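UTP--glucose-1-phosphate uridylyltransferase (Acinetobacter baumannii, PDB 6IKX) catalyses the reaction of UTP with alpha-D-glucose 1-phosphate to give UDP-glucose and diphosphate, and may play a role in stationary-phase survival. Local coordinates at residues V160-V174 / V192-V206. The protein carries 1 engineered substitution. Sequence-based numbering, arbitrary orientation.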
loop_
_atom_site.group_PDB
_atom_site.type_symbol
_atom_site.label_atom_id
_atom_site.label_comp_id
_atom_site.label_asym_id
_atom_site.label_seq_id
_atom_site.Cartn_x
_atom_site.Cartn_y
_atom_site.Cartn_z
ATOM N N VAL A 160 -16.752 32.822 0.663
ATOM C CA VAL A 160 -15.782 33.830 1.188
ATOM C C VAL A 160 -16.068 34.085 2.669
ATOM O O VAL A 160 -17.176 33.769 3.143
ATOM C CB VAL A 160 -15.826 35.156 0.405
ATOM C CG1 VAL A 160 -15.489 34.954 -1.060
ATOM C CG2 VAL A 160 -17.156 35.888 0.538
ATOM N N GLU A 161 -15.106 34.661 3.378
ATOM C CA GLU A 161 -15.277 34.991 4.815
ATOM C C GLU A 161 -14.473 36.250 5.145
ATOM O O GLU A 161 -13.305 36.339 4.710
ATOM C CB GLU A 161 -14.926 33.753 5.630
ATOM C CG GLU A 161 -13.739 33.899 6.525
ATOM C CD GLU A 161 -13.479 32.639 7.313
ATOM O OE1 GLU A 161 -14.186 32.390 8.330
ATOM O OE2 GLU A 161 -12.603 31.893 6.872
ATOM N N ALA A 162 -15.106 37.204 5.830
ATOM C CA ALA A 162 -14.471 38.438 6.354
ATOM C C ALA A 162 -13.221 38.050 7.161
ATOM O O ALA A 162 -13.339 37.170 8.040
ATOM C CB ALA A 162 -15.469 39.187 7.206
ATOM N N VAL A 163 -12.069 38.649 6.848
ATOM C CA VAL A 163 -10.787 38.535 7.617
ATOM C C VAL A 163 -10.380 39.939 8.072
ATOM O O VAL A 163 -10.826 40.929 7.488
ATOM C CB VAL A 163 -9.676 37.901 6.759
ATOM C CG1 VAL A 163 -10.035 36.486 6.335
ATOM C CG2 VAL A 163 -9.334 38.756 5.542
ATOM N N PRO A 164 -9.535 40.088 9.121
ATOM C CA PRO A 164 -9.003 41.401 9.506
ATOM C C PRO A 164 -8.279 42.161 8.377
ATOM O O PRO A 164 -7.558 41.515 7.636
ATOM C CB PRO A 164 -8.040 41.044 10.646
ATOM C CG PRO A 164 -8.671 39.818 11.254
ATOM C CD PRO A 164 -9.136 39.027 10.054
ATOM N N ASP A 165 -8.511 43.486 8.277
ATOM C CA ASP A 165 -7.989 44.402 7.218
ATOM C C ASP A 165 -6.473 44.236 7.033
ATOM O O ASP A 165 -5.983 44.199 5.875
ATOM C CB ASP A 165 -8.266 45.863 7.574
ATOM C CG ASP A 165 -9.723 46.262 7.410
ATOM O OD1 ASP A 165 -10.300 46.017 6.326
ATOM O OD2 ASP A 165 -10.268 46.811 8.367
ATOM N N HIS A 166 -5.756 44.152 8.151
ATOM C CA HIS A 166 -4.274 44.143 8.210
ATOM C C HIS A 166 -3.694 42.759 7.892
ATOM O O HIS A 166 -2.466 42.655 8.018
ATOM C CB HIS A 166 -3.821 44.608 9.599
ATOM C CG HIS A 166 -4.130 43.633 10.683
ATOM N ND1 HIS A 166 -3.457 42.422 10.801
ATOM C CD2 HIS A 166 -5.042 43.677 11.679
ATOM C CE1 HIS A 166 -3.936 41.767 11.837
ATOM N NE2 HIS A 166 -4.910 42.518 12.392
ATOM N N LEU A 167 -4.525 41.761 7.529
ATOM C CA LEU A 167 -4.140 40.351 7.195
ATOM C C LEU A 167 -4.694 39.933 5.818
ATOM O O LEU A 167 -4.787 38.726 5.578
ATOM C CB LEU A 167 -4.670 39.402 8.284
ATOM N N VAL A 168 -5.046 40.869 4.934
ATOM C CA VAL A 168 -5.720 40.552 3.637
ATOM C C VAL A 168 -4.688 40.088 2.610
ATOM O O VAL A 168 -5.110 39.536 1.571
ATOM C CB VAL A 168 -6.547 41.727 3.074
ATOM C CG1 VAL A 168 -7.627 42.174 4.046
ATOM C CG2 VAL A 168 -5.678 42.889 2.655
ATOM N N ASP A 169 -3.396 40.291 2.875
ATOM C CA ASP A 169 -2.308 39.944 1.920
ATOM C C ASP A 169 -1.940 38.464 2.097
ATOM O O ASP A 169 -0.988 38.019 1.438
ATOM C CB ASP A 169 -1.110 40.893 2.062
ATOM C CG ASP A 169 -0.478 40.940 3.446
ATOM O OD1 ASP A 169 -1.216 41.180 4.447
ATOM O OD2 ASP A 169 0.749 40.754 3.515
ATOM N N GLN A 170 -2.700 37.726 2.915
ATOM C CA GLN A 170 -2.547 36.261 3.126
ATOM C C GLN A 170 -3.524 35.466 2.262
ATOM O O GLN A 170 -3.480 34.239 2.321
ATOM C CB GLN A 170 -2.881 35.858 4.564
ATOM C CG GLN A 170 -2.383 36.836 5.610
ATOM C CD GLN A 170 -0.922 36.613 5.865
ATOM O OE1 GLN A 170 -0.491 36.580 7.010
ATOM N NE2 GLN A 170 -0.167 36.414 4.795
ATOM N N TYR A 171 -4.430 36.118 1.543
ATOM C CA TYR A 171 -5.617 35.430 0.987
ATOM C C TYR A 171 -5.779 35.769 -0.489
ATOM O O TYR A 171 -5.275 36.816 -0.918
ATOM C CB TYR A 171 -6.854 35.800 1.809
ATOM C CG TYR A 171 -6.776 35.430 3.269
ATOM C CD1 TYR A 171 -7.000 34.134 3.698
ATOM C CD2 TYR A 171 -6.474 36.382 4.223
ATOM C CE1 TYR A 171 -6.935 33.792 5.041
ATOM C CE2 TYR A 171 -6.381 36.059 5.565
ATOM C CZ TYR A 171 -6.619 34.759 5.978
ATOM O OH TYR A 171 -6.534 34.459 7.308
ATOM N N GLY A 172 -6.404 34.863 -1.247
ATOM C CA GLY A 172 -7.216 35.239 -2.420
ATOM C C GLY A 172 -8.382 36.078 -1.928
ATOM O O GLY A 172 -9.000 35.644 -0.936
ATOM N N ILE A 173 -8.611 37.263 -2.510
ATOM C CA ILE A 173 -9.652 38.243 -2.063
ATOM C C ILE A 173 -10.590 38.553 -3.237
ATOM O O ILE A 173 -10.078 38.850 -4.327
ATOM C CB ILE A 173 -8.991 39.526 -1.530
ATOM C CG1 ILE A 173 -8.231 39.273 -0.228
ATOM C CG2 ILE A 173 -10.025 40.638 -1.377
ATOM C CD1 ILE A 173 -9.019 39.556 1.055
ATOM N N VAL A 174 -11.906 38.560 -3.018
ATOM C CA VAL A 174 -12.872 38.799 -4.134
ATOM C C VAL A 174 -13.083 40.304 -4.325
ATOM O O VAL A 174 -13.079 41.073 -3.357
ATOM C CB VAL A 174 -14.205 38.060 -3.944
ATOM C CG1 VAL A 174 -14.004 36.566 -4.084
ATOM C CG2 VAL A 174 -14.904 38.404 -2.636
ATOM N N VAL A 192 -8.314 38.618 -6.417
ATOM C CA VAL A 192 -6.904 39.093 -6.369
ATOM C C VAL A 192 -6.154 38.187 -5.385
ATOM O O VAL A 192 -6.521 38.220 -4.181
ATOM C CB VAL A 192 -6.819 40.579 -5.945
ATOM C CG1 VAL A 192 -5.395 41.127 -6.027
ATOM C CG2 VAL A 192 -7.752 41.464 -6.751
ATOM N N GLU A 193 -5.141 37.450 -5.862
ATOM C CA GLU A 193 -4.151 36.732 -5.007
ATOM C C GLU A 193 -3.381 37.719 -4.097
ATOM O O GLU A 193 -2.620 38.547 -4.614
ATOM C CB GLU A 193 -3.164 35.913 -5.848
ATOM C CG GLU A 193 -3.592 34.484 -6.140
ATOM C CD GLU A 193 -4.527 33.864 -5.107
ATOM O OE1 GLU A 193 -4.066 33.663 -3.939
ATOM O OE2 GLU A 193 -5.735 33.611 -5.460
ATOM N N LYS A 194 -3.551 37.602 -2.772
ATOM C CA LYS A 194 -2.688 38.255 -1.745
ATOM C C LYS A 194 -2.502 39.719 -2.123
ATOM O O LYS A 194 -1.414 40.155 -2.470
ATOM C CB LYS A 194 -1.344 37.526 -1.646
ATOM C CG LYS A 194 -1.258 36.235 -2.450
ATOM C CD LYS A 194 -0.301 35.238 -1.867
ATOM C CE LYS A 194 -0.838 34.613 -0.601
ATOM N NZ LYS A 194 0.203 33.765 0.013
ATOM N N PRO A 195 -3.570 40.535 -2.100
ATOM C CA PRO A 195 -3.427 41.943 -2.438
ATOM C C PRO A 195 -2.695 42.616 -1.276
ATOM O O PRO A 195 -2.822 42.176 -0.127
ATOM C CB PRO A 195 -4.886 42.399 -2.617
ATOM C CG PRO A 195 -5.655 41.526 -1.646
ATOM C CD PRO A 195 -4.932 40.190 -1.669
ATOM N N PRO A 196 -1.888 43.675 -1.539
ATOM C CA PRO A 196 -1.260 44.461 -0.470
ATOM C C PRO A 196 -2.240 45.106 0.521
ATOM O O PRO A 196 -3.245 45.635 0.098
ATOM C CB PRO A 196 -0.501 45.566 -1.226
ATOM C CG PRO A 196 -1.109 45.574 -2.621
ATOM C CD PRO A 196 -1.499 44.139 -2.885
ATOM N N VAL A 197 -1.880 45.105 1.808
ATOM C CA VAL A 197 -2.746 45.552 2.944
ATOM C C VAL A 197 -3.330 46.931 2.630
ATOM O O VAL A 197 -4.465 47.181 3.021
ATOM C CB VAL A 197 -1.987 45.534 4.284
ATOM C CG1 VAL A 197 -2.718 46.333 5.359
ATOM C CG2 VAL A 197 -1.719 44.105 4.750
ATOM N N GLY A 198 -2.605 47.781 1.911
ATOM C CA GLY A 198 -3.194 49.022 1.382
ATOM C C GLY A 198 -4.381 48.780 0.441
ATOM O O GLY A 198 -5.366 49.524 0.565
ATOM N N ALA A 199 -4.300 47.817 -0.494
ATOM C CA ALA A 199 -4.981 47.884 -1.817
ATOM C C ALA A 199 -5.817 46.628 -2.115
ATOM O O ALA A 199 -5.749 46.125 -3.260
ATOM C CB ALA A 199 -3.942 48.134 -2.892
ATOM N N ALA A 200 -6.636 46.179 -1.157
ATOM C CA ALA A 200 -7.530 44.999 -1.290
ATOM C C ALA A 200 -8.916 45.443 -1.754
ATOM O O ALA A 200 -9.491 46.378 -1.196
ATOM C CB ALA A 200 -7.621 44.229 0.011
ATOM N N PRO A 201 -9.486 44.791 -2.795
ATOM C CA PRO A 201 -10.818 45.134 -3.294
ATOM C C PRO A 201 -11.946 44.967 -2.273
ATOM O O PRO A 201 -12.965 45.553 -2.502
ATOM C CB PRO A 201 -11.116 44.165 -4.440
ATOM C CG PRO A 201 -9.883 43.281 -4.581
ATOM C CD PRO A 201 -8.827 43.763 -3.608
ATOM N N SER A 202 -11.722 44.151 -1.238
ATOM C CA SER A 202 -12.633 43.890 -0.095
ATOM C C SER A 202 -11.838 43.225 1.040
ATOM O O SER A 202 -10.616 43.033 0.876
ATOM C CB SER A 202 -13.790 43.026 -0.520
ATOM O OG SER A 202 -13.409 41.662 -0.611
ATOM N N ASN A 203 -12.508 42.843 2.133
ATOM C CA ASN A 203 -11.896 42.015 3.206
ATOM C C ASN A 203 -12.453 40.580 3.141
ATOM O O ASN A 203 -12.392 39.866 4.175
ATOM C CB ASN A 203 -12.133 42.643 4.578
ATOM C CG ASN A 203 -13.585 42.557 4.977
ATOM O OD1 ASN A 203 -14.451 42.370 4.126
ATOM N ND2 ASN A 203 -13.852 42.671 6.262
ATOM N N LEU A 204 -12.955 40.168 1.971
ATOM C CA LEU A 204 -13.677 38.882 1.750
ATOM C C LEU A 204 -12.725 37.853 1.103
ATOM O O LEU A 204 -12.386 38.015 -0.105
ATOM C CB LEU A 204 -14.939 39.128 0.899
ATOM C CG LEU A 204 -16.057 39.978 1.537
ATOM C CD1 LEU A 204 -17.339 39.904 0.719
ATOM C CD2 LEU A 204 -16.366 39.579 2.978
ATOM N N SER A 205 -12.330 36.817 1.871
ATOM C CA SER A 205 -11.310 35.802 1.476
ATOM C C SER A 205 -11.988 34.568 0.872
ATOM O O SER A 205 -13.018 34.173 1.388
ATOM C CB SER A 205 -10.428 35.425 2.634
ATOM O OG SER A 205 -11.049 34.460 3.476
ATOM N N VAL A 206 -11.415 34.015 -0.197
ATOM C CA VAL A 206 -11.829 32.723 -0.805
ATOM C C VAL A 206 -11.526 31.588 0.178
ATOM O O VAL A 206 -10.362 31.445 0.582
ATOM C CB VAL A 206 -11.087 32.499 -2.125
ATOM C CG1 VAL A 206 -11.447 31.140 -2.719
ATOM C CG2 VAL A 206 -11.343 33.652 -3.077
#
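In the UDP-glucose site, Gly172 lies between two other site residues, Glu193 and Val206, where strand 172-174 runs between strands 192-193 and 204-206: Glu193 OE2 is 3.8 Å from Gly172 CA, and Val206 CG2 is 3.7 Å from Gly172 O. The pairing with 192-193 is antiparallel: Ile173 N donates to Val192 O and Val192 N to Ile173 O, while Lys194 N reaches Tyr171 O. Toward 204-206, Val206 N bonds Gly172 O and Val174 N bonds Leu204 O, nearly head-on to the carbonyl (C=O...N 173°). Strand 204-206 also pairs with 160-162. There Glu161 O accepts two bonds from Ser205, one from N above the carbonyl plane and one from OG in that plane, on a lone pair; chi1 of 81° places OG between the backbone N and carbonyl carbon of Ser205, within 3.2 Å of Glu161 O. Glu161 OE2 is hydrogen-bonded to Thr255 OG1, outside the two segments. Ser202 OG has two roles, donating to Val174 O at 2.8 Å and accepting from Leu204 N in an ST turn, so the hydroxyl links the turn before strand 204-206 to strand 172-174. Ile173 packs against the loop 194-203: its CG1 lies 3.7 Å from Pro195 CG, the two side chains crossing at about a right angle, and its CG2 lies 3.3 Å from Ser202 O, with Pro201 CD beside it. On the other side of the strand, Val174 CG2 packs on Leu204 CB at 3.6 Å. Farther out, Val168 CG2 meets Ala200 CB, and Tyr171 CB touches Ser205 CB at 3.7 Å. The paired strands thus set UDP-glucose-binding residues side by side in a nucleotidyltransferase domain of the GT-A clan.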